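Local structure of phosphoenolpyruvate-protein phosphotransferase (Coxiella burnetii, 3TRC) at residues Ala42-Ile47 with Tyr55-Thr60; Asp50-Tyr55 with Lys70-Phe75; Glu77-Leu82 with Pro99-Arg104; Leu116-Ile121 with Leu130-Leu135. The protein probably transfers the phosphoryl group of phosphoenolpyruvate to a histidine of a partner protein, this chain being its GAF domain. One frame throughout, in Å; residues are numbered along the deposited sequence.

Contact 1. Residues Ala42-Ile47 with Tyr55-Thr60; sequences ACSLFI and YVLMAT. With NA (sodium ion), chain C.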
loop_
_atom_site.group_PDB
_atom_site.type_symbol
_atom_site.label_atom_id
_atom_site.label_comp_id
_atom_site.label_asym_id
_atom_site.label_seq_id
_atom_site.Cartn_x
_atom_site.Cartn_y
_atom_site.Cartn_z
ATOM N N ALA A 42 18.034 -2.734 12.466
ATOM C CA ALA A 42 17.950 -1.285 12.369
ATOM C C ALA A 42 17.191 -0.873 11.117
ATOM O O ALA A 42 17.216 -1.562 10.102
ATOM C CB ALA A 42 19.349 -0.654 12.390
ATOM N N CYS A 43 16.474 0.238 11.207
ATOM C CA CYS A 43 15.796 0.788 10.049
ATOM C C CYS A 43 15.809 2.295 10.190
ATOM O O CYS A 43 15.481 2.827 11.247
ATOM C CB CYS A 43 14.364 0.263 9.943
ATOM S SG CYS A 43 13.484 0.848 8.486
ATOM N N SER A 44 16.214 2.970 9.122
ATOM C CA SER A 44 16.331 4.422 9.117
ATOM C C SER A 44 15.681 5.003 7.874
ATOM O O SER A 44 15.664 4.371 6.819
ATOM C CB SER A 44 17.809 4.840 9.168
ATOM O OG SER A 44 18.435 4.311 10.332
ATOM N N LEU A 45 15.153 6.212 8.007
ATOM C CA LEU A 45 14.512 6.886 6.890
ATOM C C LEU A 45 15.143 8.261 6.739
ATOM O O LEU A 45 15.204 9.031 7.696
ATOM C CB LEU A 45 13.003 6.991 7.133
ATOM C CG LEU A 45 12.137 7.320 5.915
ATOM C CD1 LEU A 45 10.713 6.827 6.122
ATOM C CD2 LEU A 45 12.166 8.809 5.615
ATOM N N PHE A 46 15.647 8.537 5.540
ATOM C CA PHE A 46 16.290 9.806 5.236
ATOM C C PHE A 46 15.414 10.566 4.267
ATOM O O PHE A 46 14.787 9.971 3.388
ATOM C CB PHE A 46 17.651 9.576 4.570
ATOM C CG PHE A 46 18.686 8.972 5.477
ATOM C CD1 PHE A 46 18.776 7.602 5.639
ATOM C CD2 PHE A 46 19.589 9.785 6.152
ATOM C CE1 PHE A 46 19.743 7.045 6.468
ATOM C CE2 PHE A 46 20.550 9.241 6.986
ATOM C CZ PHE A 46 20.635 7.875 7.142
ATOM N N ILE A 47 15.380 11.883 4.412
ATOM C CA ILE A 47 14.665 12.715 3.454
ATOM C C ILE A 47 15.646 13.658 2.763
ATOM O O ILE A 47 16.567 14.181 3.394
ATOM C CB ILE A 47 13.522 13.494 4.134
ATOM C CG1 ILE A 47 12.469 12.511 4.659
ATOM C CG2 ILE A 47 12.875 14.461 3.157
ATOM C CD1 ILE A 47 11.181 13.179 5.105
ATOM N N TYR A 55 21.146 14.145 2.344
ATOM C CA TYR A 55 20.092 13.360 2.962
ATOM C C TYR A 55 20.087 13.662 4.446
ATOM O O TYR A 55 21.143 13.693 5.068
ATOM C CB TYR A 55 20.384 11.880 2.772
ATOM C CG TYR A 55 20.426 11.485 1.331
ATOM C CD1 TYR A 55 19.253 11.436 0.601
ATOM C CD2 TYR A 55 21.620 11.169 0.699
ATOM C CE1 TYR A 55 19.246 11.081 -0.706
ATOM C CE2 TYR A 55 21.627 10.813 -0.643
ATOM C CZ TYR A 55 20.416 10.773 -1.330
ATOM O OH TYR A 55 20.323 10.422 -2.649
ATOM N N VAL A 56 18.904 13.869 5.014
ATOM C CA VAL A 56 18.791 14.122 6.449
ATOM C C VAL A 56 18.052 12.984 7.134
ATOM O O VAL A 56 16.975 12.591 6.703
ATOM C CB VAL A 56 18.022 15.427 6.720
ATOM C CG1 VAL A 56 18.007 15.726 8.219
ATOM C CG2 VAL A 56 18.650 16.571 5.951
ATOM N N LEU A 57 18.632 12.437 8.195
ATOM C CA LEU A 57 17.956 11.369 8.923
ATOM C C LEU A 57 16.690 11.921 9.566
ATOM O O LEU A 57 16.738 12.918 10.293
ATOM C CB LEU A 57 18.879 10.792 9.995
ATOM C CG LEU A 57 18.265 9.662 10.816
ATOM C CD1 LEU A 57 18.060 8.426 9.942
ATOM C CD2 LEU A 57 19.166 9.338 12.007
HETATM N N MSE A 58 15.552 11.283 9.305
HETATM C CA MSE A 58 14.279 11.786 9.829
HETATM C C MSE A 58 13.547 10.809 10.756
HETATM O O MSE A 58 12.602 11.187 11.450
HETATM C CB MSE A 58 13.377 12.266 8.681
HETATM C CG MSE A 58 13.887 13.543 7.992
HETATM SE SE MSE A 58 14.080 15.078 9.192
HETATM C CE MSE A 58 12.188 15.434 9.475
ATOM N N ALA A 59 14.005 9.562 10.782
ATOM C CA ALA A 59 13.472 8.559 11.695
ATOM C C ALA A 59 14.431 7.384 11.758
ATOM O O ALA A 59 15.048 7.029 10.756
ATOM C CB ALA A 59 12.098 8.088 11.230
ATOM N N THR A 60 14.565 6.786 12.934
ATOM C CA THR A 60 15.401 5.605 13.054
ATOM C C THR A 60 14.948 4.714 14.195
ATOM O O THR A 60 14.420 5.177 15.210
ATOM C CB THR A 60 16.901 5.954 13.240
ATOM O OG1 THR A 60 17.690 4.765 13.101
ATOM C CG2 THR A 60 17.158 6.567 14.622
HETATM NA NA NA C . 22.661 10.326 -3.944
#
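The beta hairpin of strands 42-49 and 54-61, in the central antiparallel sheet of the GAF domain, brings Ser44, Leu45, Phe46 and Ile47 against Val56 to Thr60. Its register shifts at a classic beta bulge, where Met58 and Ala59 both face Leu45. Leu45 O therefore takes two amides: Met58 N at 2.8 Å, nearly along the C=O axis, and Ala59 N in a weak, bent bond at 3.4 Å. Leu45 N gives its hydrogen to Ala59 O. Beyond the bulge Ile47 and Val56 exchange two backbone bonds.

One face of the hairpin carries Ser44, Phe46, Leu57 and Thr60. Leu57 lays its CD1 methyl over the Phe46 ring, 4.0 Å from the centroid and 16° off the normal, a CH-pi contact. Leu57 CG is anti to the backbone N (chi1 -180°). From there CD1 also reaches Ser44 CB at 3.7 Å, so one methyl bridges two residues of the partner strand.

The other face turns toward the helices. Leu45 packs on Leu27 of helix 23-37 and on Leu155 of helix 142-164. Ile47 runs obliquely across Met58, a selenomethionine, with Ile47 CG1 3.8 Å from Met58 CG. Cys43, modelled in two conformers, packs on Cys35 of helix 23-37, with which a disulfide has been seen.

Near the start of strand 54-61 the Tyr55 ring leads away from the hairpin. Its OH binds the sodium ion with Gly81 O and Glu85 OE2, at a site that also includes Gly76, and the metal lies in the ring plane. At the far end Thr60 OG1 donates to Ser44 OG at 2.9 Å.

Contact 2. Residues Asp50-Tyr55 with Lys70-Phe75; sequences DVHGEY and KLRLKF. With NA (sodium ion), chain C.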
loop_
_atom_site.group_PDB
_atom_site.type_symbol
_atom_site.label_atom_id
_atom_site.label_comp_id
_atom_site.label_asym_id
_atom_site.label_seq_id
_atom_site.Cartn_x
_atom_site.Cartn_y
_atom_site.Cartn_z
ATOM N N ASP A 50 17.253 19.185 -0.736
ATOM C CA ASP A 50 17.808 19.536 -2.036
ATOM C C ASP A 50 18.652 20.808 -2.021
ATOM O O ASP A 50 19.628 20.901 -2.754
ATOM C CB ASP A 50 16.708 19.605 -3.102
ATOM C CG ASP A 50 16.106 18.238 -3.405
ATOM O OD1 ASP A 50 16.838 17.234 -3.330
ATOM O OD2 ASP A 50 14.903 18.165 -3.723
ATOM N N VAL A 51 18.295 21.776 -1.181
ATOM C CA VAL A 51 19.072 23.015 -1.109
ATOM C C VAL A 51 20.530 22.792 -0.677
ATOM O O VAL A 51 21.446 23.425 -1.213
ATOM C CB VAL A 51 18.406 24.067 -0.190
ATOM C CG1 VAL A 51 18.233 23.522 1.207
ATOM C CG2 VAL A 51 19.236 25.346 -0.157
ATOM N N HIS A 52 20.743 21.898 0.287
ATOM C CA HIS A 52 22.084 21.635 0.799
ATOM C C HIS A 52 22.723 20.392 0.176
ATOM O O HIS A 52 23.879 20.077 0.463
ATOM C CB HIS A 52 22.057 21.491 2.322
ATOM C CG HIS A 52 21.575 22.719 3.031
ATOM N ND1 HIS A 52 20.360 22.779 3.679
ATOM C CD2 HIS A 52 22.143 23.939 3.184
ATOM C CE1 HIS A 52 20.201 23.982 4.204
ATOM N NE2 HIS A 52 21.270 24.704 3.919
ATOM N N GLY A 53 21.968 19.689 -0.661
ATOM C CA GLY A 53 22.477 18.503 -1.330
ATOM C C GLY A 53 22.858 17.400 -0.361
ATOM O O GLY A 53 23.906 16.761 -0.498
ATOM N N GLU A 54 21.997 17.178 0.627
ATOM C CA GLU A 54 22.235 16.180 1.660
ATOM C C GLU A 54 20.969 15.408 1.983
ATOM O O GLU A 54 19.865 15.944 1.907
ATOM C CB GLU A 54 22.718 16.855 2.948
ATOM C CG GLU A 54 24.041 17.580 2.836
ATOM C CD GLU A 54 24.323 18.467 4.036
ATOM O OE1 GLU A 54 23.372 19.055 4.599
ATOM O OE2 GLU A 54 25.504 18.575 4.419
ATOM N N TYR A 55 21.146 14.145 2.344
ATOM C CA TYR A 55 20.092 13.360 2.962
ATOM C C TYR A 55 20.087 13.662 4.446
ATOM O O TYR A 55 21.143 13.693 5.068
ATOM C CB TYR A 55 20.384 11.880 2.772
ATOM C CG TYR A 55 20.426 11.485 1.331
ATOM C CD1 TYR A 55 19.253 11.436 0.601
ATOM C CD2 TYR A 55 21.620 11.169 0.699
ATOM C CE1 TYR A 55 19.246 11.081 -0.706
ATOM C CE2 TYR A 55 21.627 10.813 -0.643
ATOM C CZ TYR A 55 20.416 10.773 -1.330
ATOM O OH TYR A 55 20.323 10.422 -2.649
ATOM N N LYS A 70 19.379 15.463 12.476
ATOM C CA LYS A 70 20.742 15.995 12.539
ATOM C C LYS A 70 21.732 15.326 11.575
ATOM O O LYS A 70 22.516 16.005 10.917
ATOM C CB LYS A 70 21.275 15.893 13.974
ATOM C CG LYS A 70 20.405 16.588 15.016
ATOM C CD LYS A 70 20.327 18.087 14.744
ATOM C CE LYS A 70 19.410 18.793 15.727
ATOM N NZ LYS A 70 19.259 20.239 15.392
ATOM N N LEU A 71 21.718 14.000 11.511
ATOM C CA LEU A 71 22.658 13.277 10.660
ATOM C C LEU A 71 22.429 13.615 9.191
ATOM O O LEU A 71 21.332 13.436 8.672
ATOM C CB LEU A 71 22.530 11.770 10.876
ATOM C CG LEU A 71 23.427 10.905 9.990
ATOM C CD1 LEU A 71 24.899 11.190 10.258
ATOM C CD2 LEU A 71 23.109 9.436 10.207
ATOM N N ARG A 72 23.474 14.110 8.535
ATOM C CA ARG A 72 23.395 14.507 7.134
ATOM C C ARG A 72 24.452 13.788 6.304
ATOM O O ARG A 72 25.617 13.691 6.701
ATOM C CB ARG A 72 23.537 16.029 7.000
ATOM C CG ARG A 72 22.344 16.780 7.559
ATOM C CD ARG A 72 22.572 18.278 7.697
ATOM N NE ARG A 72 21.306 18.930 8.011
ATOM C CZ ARG A 72 20.434 19.334 7.094
ATOM N NH1 ARG A 72 20.709 19.185 5.802
ATOM N NH2 ARG A 72 19.296 19.898 7.468
ATOM N N LEU A 73 24.034 13.274 5.153
ATOM C CA LEU A 73 24.921 12.541 4.260
ATOM C C LEU A 73 24.855 13.202 2.892
ATOM O O LEU A 73 23.772 13.500 2.404
ATOM C CB LEU A 73 24.475 11.082 4.155
ATOM C CG LEU A 73 24.430 10.294 5.467
ATOM C CD1 LEU A 73 23.842 8.904 5.231
ATOM C CD2 LEU A 73 25.814 10.198 6.080
ATOM N N LYS A 74 26.007 13.439 2.275
ATOM C CA LYS A 74 26.036 14.151 1.002
ATOM C C LYS A 74 25.468 13.329 -0.148
ATOM O O LYS A 74 25.707 12.120 -0.242
ATOM C CB LYS A 74 27.463 14.593 0.665
ATOM C CG LYS A 74 28.034 15.627 1.620
ATOM C CD LYS A 74 27.288 16.942 1.507
ATOM C CE LYS A 74 27.966 18.035 2.317
ATOM N NZ LYS A 74 27.228 19.326 2.221
ATOM N N PHE A 75 24.714 13.986 -1.023
ATOM C CA PHE A 75 24.230 13.335 -2.234
ATOM C C PHE A 75 25.412 12.695 -2.962
ATOM O O PHE A 75 26.480 13.296 -3.077
ATOM C CB PHE A 75 23.562 14.337 -3.186
ATOM C CG PHE A 75 22.195 14.816 -2.747
ATOM C CD1 PHE A 75 21.574 14.298 -1.624
ATOM C CD2 PHE A 75 21.531 15.790 -3.485
ATOM C CE1 PHE A 75 20.316 14.745 -1.240
ATOM C CE2 PHE A 75 20.275 16.243 -3.106
ATOM C CZ PHE A 75 19.668 15.721 -1.978
HETATM NA NA NA C . 22.661 10.326 -3.944
HETATM O O HOH W 1 26.967 16.035 5.142
#
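Phe75 packs against Gly53 and Tyr55 where strands 54-61 and 72-74 form a beta hairpin at the edge of the GAF sheet. Gly53 CA sits over a face of the Phe75 ring, 3.7 Å from its centroid, in a CH-pi contact. Gly53 has positive phi and belongs to a G1 beta bulge with Glu54, both facing Asp49. The ring turns its edge to the face of Tyr55. This is an edge-to-face pair, with planes at 54° and Phe75 CD1 3.6 Å from Tyr55 CE2.

The backbone fixes these groups. Phe75 N makes a nearly straight bond to Gly53 O, which it meets from above the carbonyl plane. Tyr55 and Leu73 exchange two further backbone bonds.

On the opposite face Glu54 holds two cations. Its OE1 meets Arg72 NH1 at 2.9 Å, 21° out of the guanidinium plane. The extended Arg72 chain crosses Glu54 at about a right angle, and NH1 also bridges to Asp49. Lys74 lies alongside Glu54; its bend at chi2 (-67°) brings NZ to OE2 from above the carboxylate plane. A water donates to Glu54 OE2 at 3.0 Å and, more weakly, to Arg72 O.

Contact 3. Residues Glu77-Leu82 with Pro99-Arg104; sequences EGLIGL and PAYKHR. With NA (sodium ion), chain C; PO4 (phosphate ion), chain B.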
loop_
_atom_site.group_PDB
_atom_site.type_symbol
_atom_site.label_atom_id
_atom_site.label_comp_id
_atom_site.label_asym_id
_atom_site.label_seq_id
_atom_site.Cartn_x
_atom_site.Cartn_y
_atom_site.Cartn_z
ATOM N N GLU A 77 27.309 10.237 -2.285
ATOM C CA GLU A 77 28.393 9.659 -1.498
ATOM C C GLU A 77 27.987 8.417 -0.722
ATOM O O GLU A 77 26.863 8.307 -0.232
ATOM C CB GLU A 77 28.979 10.698 -0.540
ATOM C CG GLU A 77 29.609 11.886 -1.238
ATOM C CD GLU A 77 30.487 12.699 -0.308
ATOM O OE1 GLU A 77 30.497 12.406 0.908
ATOM O OE2 GLU A 77 31.168 13.626 -0.794
ATOM N N GLY A 78 28.921 7.482 -0.609
ATOM C CA GLY A 78 28.679 6.267 0.139
ATOM C C GLY A 78 27.647 5.350 -0.485
ATOM O O GLY A 78 27.174 5.564 -1.600
ATOM N N LEU A 79 27.295 4.308 0.256
ATOM C CA LEU A 79 26.354 3.318 -0.220
ATOM C C LEU A 79 24.949 3.913 -0.297
ATOM O O LEU A 79 24.210 3.670 -1.248
ATOM C CB LEU A 79 26.376 2.112 0.718
ATOM C CG LEU A 79 25.670 0.845 0.255
ATOM C CD1 LEU A 79 26.122 0.452 -1.152
ATOM C CD2 LEU A 79 25.943 -0.274 1.253
ATOM N N ILE A 80 24.576 4.685 0.715
ATOM C CA ILE A 80 23.269 5.328 0.710
ATOM C C ILE A 80 23.147 6.299 -0.469
ATOM O O ILE A 80 22.114 6.344 -1.147
ATOM C CB ILE A 80 22.969 6.002 2.066
ATOM C CG1 ILE A 80 22.789 4.917 3.130
ATOM C CG2 ILE A 80 21.733 6.879 1.976
ATOM C CD1 ILE A 80 22.699 5.421 4.559
ATOM N N GLY A 81 24.215 7.050 -0.727
ATOM C CA GLY A 81 24.274 7.902 -1.902
ATOM C C GLY A 81 24.106 7.105 -3.183
ATOM O O GLY A 81 23.442 7.542 -4.120
ATOM N N LEU A 82 24.700 5.918 -3.229
ATOM C CA LEU A 82 24.602 5.095 -4.429
ATOM C C LEU A 82 23.160 4.643 -4.674
ATOM O O LEU A 82 22.692 4.644 -5.812
ATOM C CB LEU A 82 25.561 3.908 -4.342
ATOM C CG LEU A 82 25.727 3.065 -5.604
ATOM C CD1 LEU A 82 26.140 3.933 -6.796
ATOM C CD2 LEU A 82 26.735 1.948 -5.357
ATOM N N PRO A 99 32.658 -1.470 -2.005
ATOM C CA PRO A 99 33.643 -0.416 -2.278
ATOM C C PRO A 99 33.142 0.995 -1.968
ATOM O O PRO A 99 33.958 1.883 -1.719
ATOM C CB PRO A 99 33.895 -0.557 -3.782
ATOM C CG PRO A 99 33.567 -1.973 -4.089
ATOM C CD PRO A 99 32.419 -2.320 -3.184
ATOM N N ALA A 100 31.827 1.201 -1.988
ATOM C CA ALA A 100 31.266 2.533 -1.783
ATOM C C ALA A 100 30.995 2.825 -0.312
ATOM O O ALA A 100 30.763 3.973 0.067
ATOM C CB ALA A 100 29.989 2.706 -2.596
ATOM N N TYR A 101 31.025 1.784 0.512
ATOM C CA TYR A 101 30.681 1.916 1.925
ATOM C C TYR A 101 31.653 2.806 2.699
ATOM O O TYR A 101 32.870 2.664 2.582
ATOM C CB TYR A 101 30.594 0.535 2.581
ATOM C CG TYR A 101 30.060 0.548 3.998
ATOM C CD1 TYR A 101 28.695 0.515 4.247
ATOM C CD2 TYR A 101 30.922 0.577 5.084
ATOM C CE1 TYR A 101 28.202 0.518 5.544
ATOM C CE2 TYR A 101 30.443 0.582 6.381
ATOM C CZ TYR A 101 29.085 0.549 6.606
ATOM O OH TYR A 101 28.602 0.555 7.895
ATOM N N LYS A 102 31.105 3.720 3.492
ATOM C CA LYS A 102 31.916 4.589 4.339
ATOM C C LYS A 102 31.764 4.186 5.801
ATOM O O LYS A 102 30.698 4.354 6.393
ATOM C CB LYS A 102 31.516 6.054 4.142
ATOM C CG LYS A 102 31.783 6.585 2.738
ATOM C CD LYS A 102 30.993 7.858 2.463
ATOM C CE LYS A 102 31.885 9.086 2.438
ATOM N NZ LYS A 102 32.601 9.289 3.726
ATOM N N HIS A 103 32.831 3.649 6.384
ATOM C CA HIS A 103 32.771 3.145 7.753
ATOM C C HIS A 103 32.935 4.265 8.778
ATOM O O HIS A 103 33.905 5.021 8.739
ATOM C CB HIS A 103 33.824 2.057 7.973
ATOM C CG HIS A 103 33.657 1.307 9.258
ATOM N ND1 HIS A 103 34.664 1.192 10.192
ATOM C CD2 HIS A 103 32.594 0.640 9.766
ATOM C CE1 HIS A 103 34.230 0.482 11.218
ATOM N NE2 HIS A 103 32.977 0.135 10.985
ATOM N N ARG A 104 31.979 4.370 9.695
ATOM C CA ARG A 104 32.004 5.425 10.702
ATOM C C ARG A 104 31.947 4.848 12.111
ATOM O O ARG A 104 30.935 4.969 12.801
ATOM C CB ARG A 104 30.861 6.416 10.475
ATOM C CG ARG A 104 30.977 7.194 9.168
ATOM C CD ARG A 104 29.874 8.231 9.036
ATOM N NE ARG A 104 29.996 9.008 7.803
ATOM C CZ ARG A 104 29.442 8.659 6.646
ATOM N NH1 ARG A 104 28.729 7.545 6.562
ATOM N NH2 ARG A 104 29.602 9.421 5.574
HETATM NA NA NA C . 22.661 10.326 -3.944
HETATM P P PO4 B . 27.464 5.202 3.708
HETATM O O1 PO4 B . 28.152 6.537 3.825
HETATM O O2 PO4 B . 27.271 4.606 5.087
HETATM O O3 PO4 B . 26.123 5.352 3.042
HETATM O O4 PO4 B . 28.316 4.252 2.903
#
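Lys102 reaches across the N-terminal end of helix 78-86 in the GAF domain, where a phosphate ion, probably from the crystallisation liquor, joins the helix to segment 99-104 of the loop after strand 90-92. Lys102 CB lies 3.4 Å from phosphate O1. CG passes by the same oxygen, and CD stays close to O1 while meeting Gly78 CA at 3.6 Å. The bend at chi3 (108°) turns CE toward Glu77 OE1, 3.9 Å away. A further bend at chi4 leaves NZ 4.7 Å from Glu77 OE1, too far for a salt bridge.

The phosphate is gripped mainly by backbone amides. Leu79 N and Lys102 N both donate to O4, and Ile80 N donates to O3. The helix N terminus would favour an anion here. Arg104, extended from CG to NE, brings NH1 to O1 at 3.0 Å, with O1 in the guanidinium plane.

Direct contact between the segments is light. Gly78, with positive phi, makes a CA-H...O contact to Ala100 O at 3.1 Å. Gly81 O, further along the helix, binds the sodium ion. Leu79 packs against Ile90 and Leu92 of strand 90-92, and its CD2 touches the edge of the Tyr101 ring, 4.1 Å from CD1.

Contact 4. Residues Leu116-Ile121 with Leu130-Leu135; sequences LGIPII and LVIQQL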
loop_
_atom_site.group_PDB
_atom_site.type_symbol
_atom_site.label_atom_id
_atom_site.label_comp_id
_atom_site.label_asym_id
_atom_site.label_seq_id
_atom_site.Cartn_x
_atom_site.Cartn_y
_atom_site.Cartn_z
ATOM N N LEU A 116 19.709 -3.384 3.128
ATOM C CA LEU A 116 18.765 -3.131 2.047
ATOM C C LEU A 116 18.483 -1.642 1.989
ATOM O O LEU A 116 17.897 -1.077 2.913
ATOM C CB LEU A 116 17.460 -3.909 2.253
ATOM C CG LEU A 116 16.363 -3.672 1.208
ATOM C CD1 LEU A 116 16.863 -4.013 -0.191
ATOM C CD2 LEU A 116 15.122 -4.495 1.551
ATOM N N GLY A 117 18.923 -1.010 0.905
ATOM C CA GLY A 117 18.688 0.408 0.704
ATOM C C GLY A 117 17.708 0.602 -0.427
ATOM O O GLY A 117 17.892 0.060 -1.515
ATOM N N ILE A 118 16.658 1.373 -0.166
ATOM C CA ILE A 118 15.553 1.525 -1.101
ATOM C C ILE A 118 15.256 2.994 -1.380
ATOM O O ILE A 118 15.025 3.779 -0.460
ATOM C CB ILE A 118 14.295 0.831 -0.542
ATOM C CG1 ILE A 118 14.551 -0.669 -0.416
ATOM C CG2 ILE A 118 13.079 1.107 -1.411
ATOM C CD1 ILE A 118 13.344 -1.447 -0.050
ATOM N N PRO A 119 15.256 3.375 -2.658
ATOM C CA PRO A 119 14.968 4.772 -2.979
ATOM C C PRO A 119 13.489 5.063 -2.786
ATOM O O PRO A 119 12.632 4.239 -3.119
ATOM C CB PRO A 119 15.360 4.876 -4.456
ATOM C CG PRO A 119 15.158 3.500 -4.984
ATOM C CD PRO A 119 15.494 2.563 -3.864
ATOM N N ILE A 120 13.201 6.225 -2.215
ATOM C CA ILE A 120 11.821 6.658 -2.035
ATOM C C ILE A 120 11.533 7.672 -3.121
ATOM O O ILE A 120 12.043 8.791 -3.084
ATOM C CB ILE A 120 11.599 7.276 -0.644
ATOM C CG1 ILE A 120 11.934 6.246 0.449
ATOM C CG2 ILE A 120 10.162 7.771 -0.511
ATOM C CD1 ILE A 120 11.851 6.785 1.875
ATOM N N ILE A 121 10.735 7.261 -4.102
ATOM C CA ILE A 121 10.553 8.030 -5.323
ATOM C C ILE A 121 9.077 8.304 -5.571
ATOM O O ILE A 121 8.251 7.391 -5.554
ATOM C CB ILE A 121 11.126 7.270 -6.545
ATOM C CG1 ILE A 121 12.598 6.920 -6.314
ATOM C CG2 ILE A 121 10.943 8.085 -7.825
ATOM C CD1 ILE A 121 13.169 5.939 -7.319
ATOM N N LEU A 130 15.135 4.701 2.248
ATOM C CA LEU A 130 14.817 3.809 3.359
ATOM C C LEU A 130 15.951 2.799 3.495
ATOM O O LEU A 130 16.325 2.147 2.524
ATOM C CB LEU A 130 13.488 3.095 3.090
ATOM C CG LEU A 130 13.029 2.024 4.081
ATOM C CD1 LEU A 130 12.641 2.681 5.391
ATOM C CD2 LEU A 130 11.854 1.226 3.514
ATOM N N VAL A 131 16.508 2.683 4.698
ATOM C CA VAL A 131 17.676 1.832 4.912
ATOM C C VAL A 131 17.381 0.805 5.993
ATOM O O VAL A 131 17.090 1.165 7.133
ATOM C CB VAL A 131 18.925 2.634 5.330
ATOM C CG1 VAL A 131 20.098 1.682 5.596
ATOM C CG2 VAL A 131 19.303 3.656 4.266
ATOM N N ILE A 132 17.471 -0.471 5.627
ATOM C CA ILE A 132 17.209 -1.561 6.556
ATOM C C ILE A 132 18.507 -2.349 6.759
ATOM O O ILE A 132 19.199 -2.670 5.804
ATOM C CB ILE A 132 16.095 -2.502 6.031
ATOM C CG1 ILE A 132 14.836 -1.708 5.651
ATOM C CG2 ILE A 132 15.750 -3.549 7.078
ATOM C CD1 ILE A 132 14.764 -1.330 4.176
ATOM N N GLN A 133 18.849 -2.630 8.011
ATOM C CA GLN A 133 20.114 -3.295 8.300
ATOM C C GLN A 133 19.916 -4.427 9.286
ATOM O O GLN A 133 18.974 -4.423 10.069
ATOM C CB GLN A 133 21.126 -2.294 8.859
ATOM C CG GLN A 133 21.316 -1.058 7.978
ATOM C CD GLN A 133 22.281 -0.050 8.578
ATOM O OE1 GLN A 133 21.872 0.905 9.248
ATOM N NE2 GLN A 133 23.572 -0.257 8.341
ATOM N N GLN A 134 20.802 -5.412 9.232
ATOM C CA GLN A 134 20.772 -6.480 10.218
ATOM C C GLN A 134 22.183 -6.922 10.563
ATOM O O GLN A 134 23.118 -6.718 9.790
ATOM C CB GLN A 134 19.914 -7.660 9.746
ATOM C CG GLN A 134 20.295 -8.226 8.399
ATOM C CD GLN A 134 19.194 -9.091 7.810
ATOM O OE1 GLN A 134 18.121 -9.238 8.397
ATOM N NE2 GLN A 134 19.459 -9.671 6.649
ATOM N N LEU A 135 22.323 -7.509 11.743
ATOM C CA LEU A 135 23.610 -7.981 12.222
ATOM C C LEU A 135 24.116 -9.180 11.420
ATOM O O LEU A 135 25.320 -9.317 11.199
ATOM C CB LEU A 135 23.505 -8.341 13.705
ATOM C CG LEU A 135 23.138 -7.182 14.637
ATOM C CD1 LEU A 135 22.654 -7.697 15.985
ATOM C CD2 LEU A 135 24.312 -6.224 14.805
#
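Leu116 and Ile132 bond to each other through both their backbone polar groups. Leu116 N donates to Ile132 O at 2.8 Å. Ile132 N returns a bond of the same length to Leu116 O. Ile118 and Leu130 repeat the exchange. Ile118 N reaches Leu130 O, and Leu130 N reaches Ile118 O in an almost straight bond of 176°. Between these two pairs Gly117 and Val131 face each other as a non-hydrogen-bonded pair. Their amides and carbonyls turn outward: Gly117 bonds to Ile90 of strand 90-92, and Val131 to Ser44 of strand 42-49.

The two segments thus form the hairpin of strands 114-122 and 125-134, inside the antiparallel sheet of the GAF domain. Farther along, Ile120 pairs by its backbone with Leu127 and Gly128. At the other end Gln133 bonds by its backbone to Asp41 and Ala42, Leu135 N donates to Asp41 OD2, and Gln134 NE2 bonds to His138 O.

Leu116, Ile118, Leu130 and Ile132 share one face of the sheet. Leu116 and Ile132 run side by side, with Leu116 CG 4.1 Å from Ile132 CD1. An unusual chi2 of 94° puts that CD1 methyl 3.4 Å from Leu116 O. Ile118 packs on Val149 and Ala152 of helix 142-164. Val131 points to the other face, against Ile80 of helix 78-86. Ile120 CD1 reaches back to Leu130 CB at 4.2 Å.

In the fold
From the N terminus, contact 1 comes first and closes the short turn between strands 42-49 and 54-61. Contact 2 crosses it along the chain, because its first segment begins inside that turn and shares Tyr55 with contact 1. It adds strand 72-74 to the sheet, and Leu57 N probably bonds to Leu71 O. Contact 3 follows in series and ties helix 78-86 to the loop after strand 90-92. Contact 4 closes the last hairpin and joins contact 1 through strands 42-49 and 125-134. Ile80 of contact 3 touches Phe46, Leu73 and Val131, linking it to the other three contacts. Contacts 2 and 4 do not touch; their centres are about 17 Å apart.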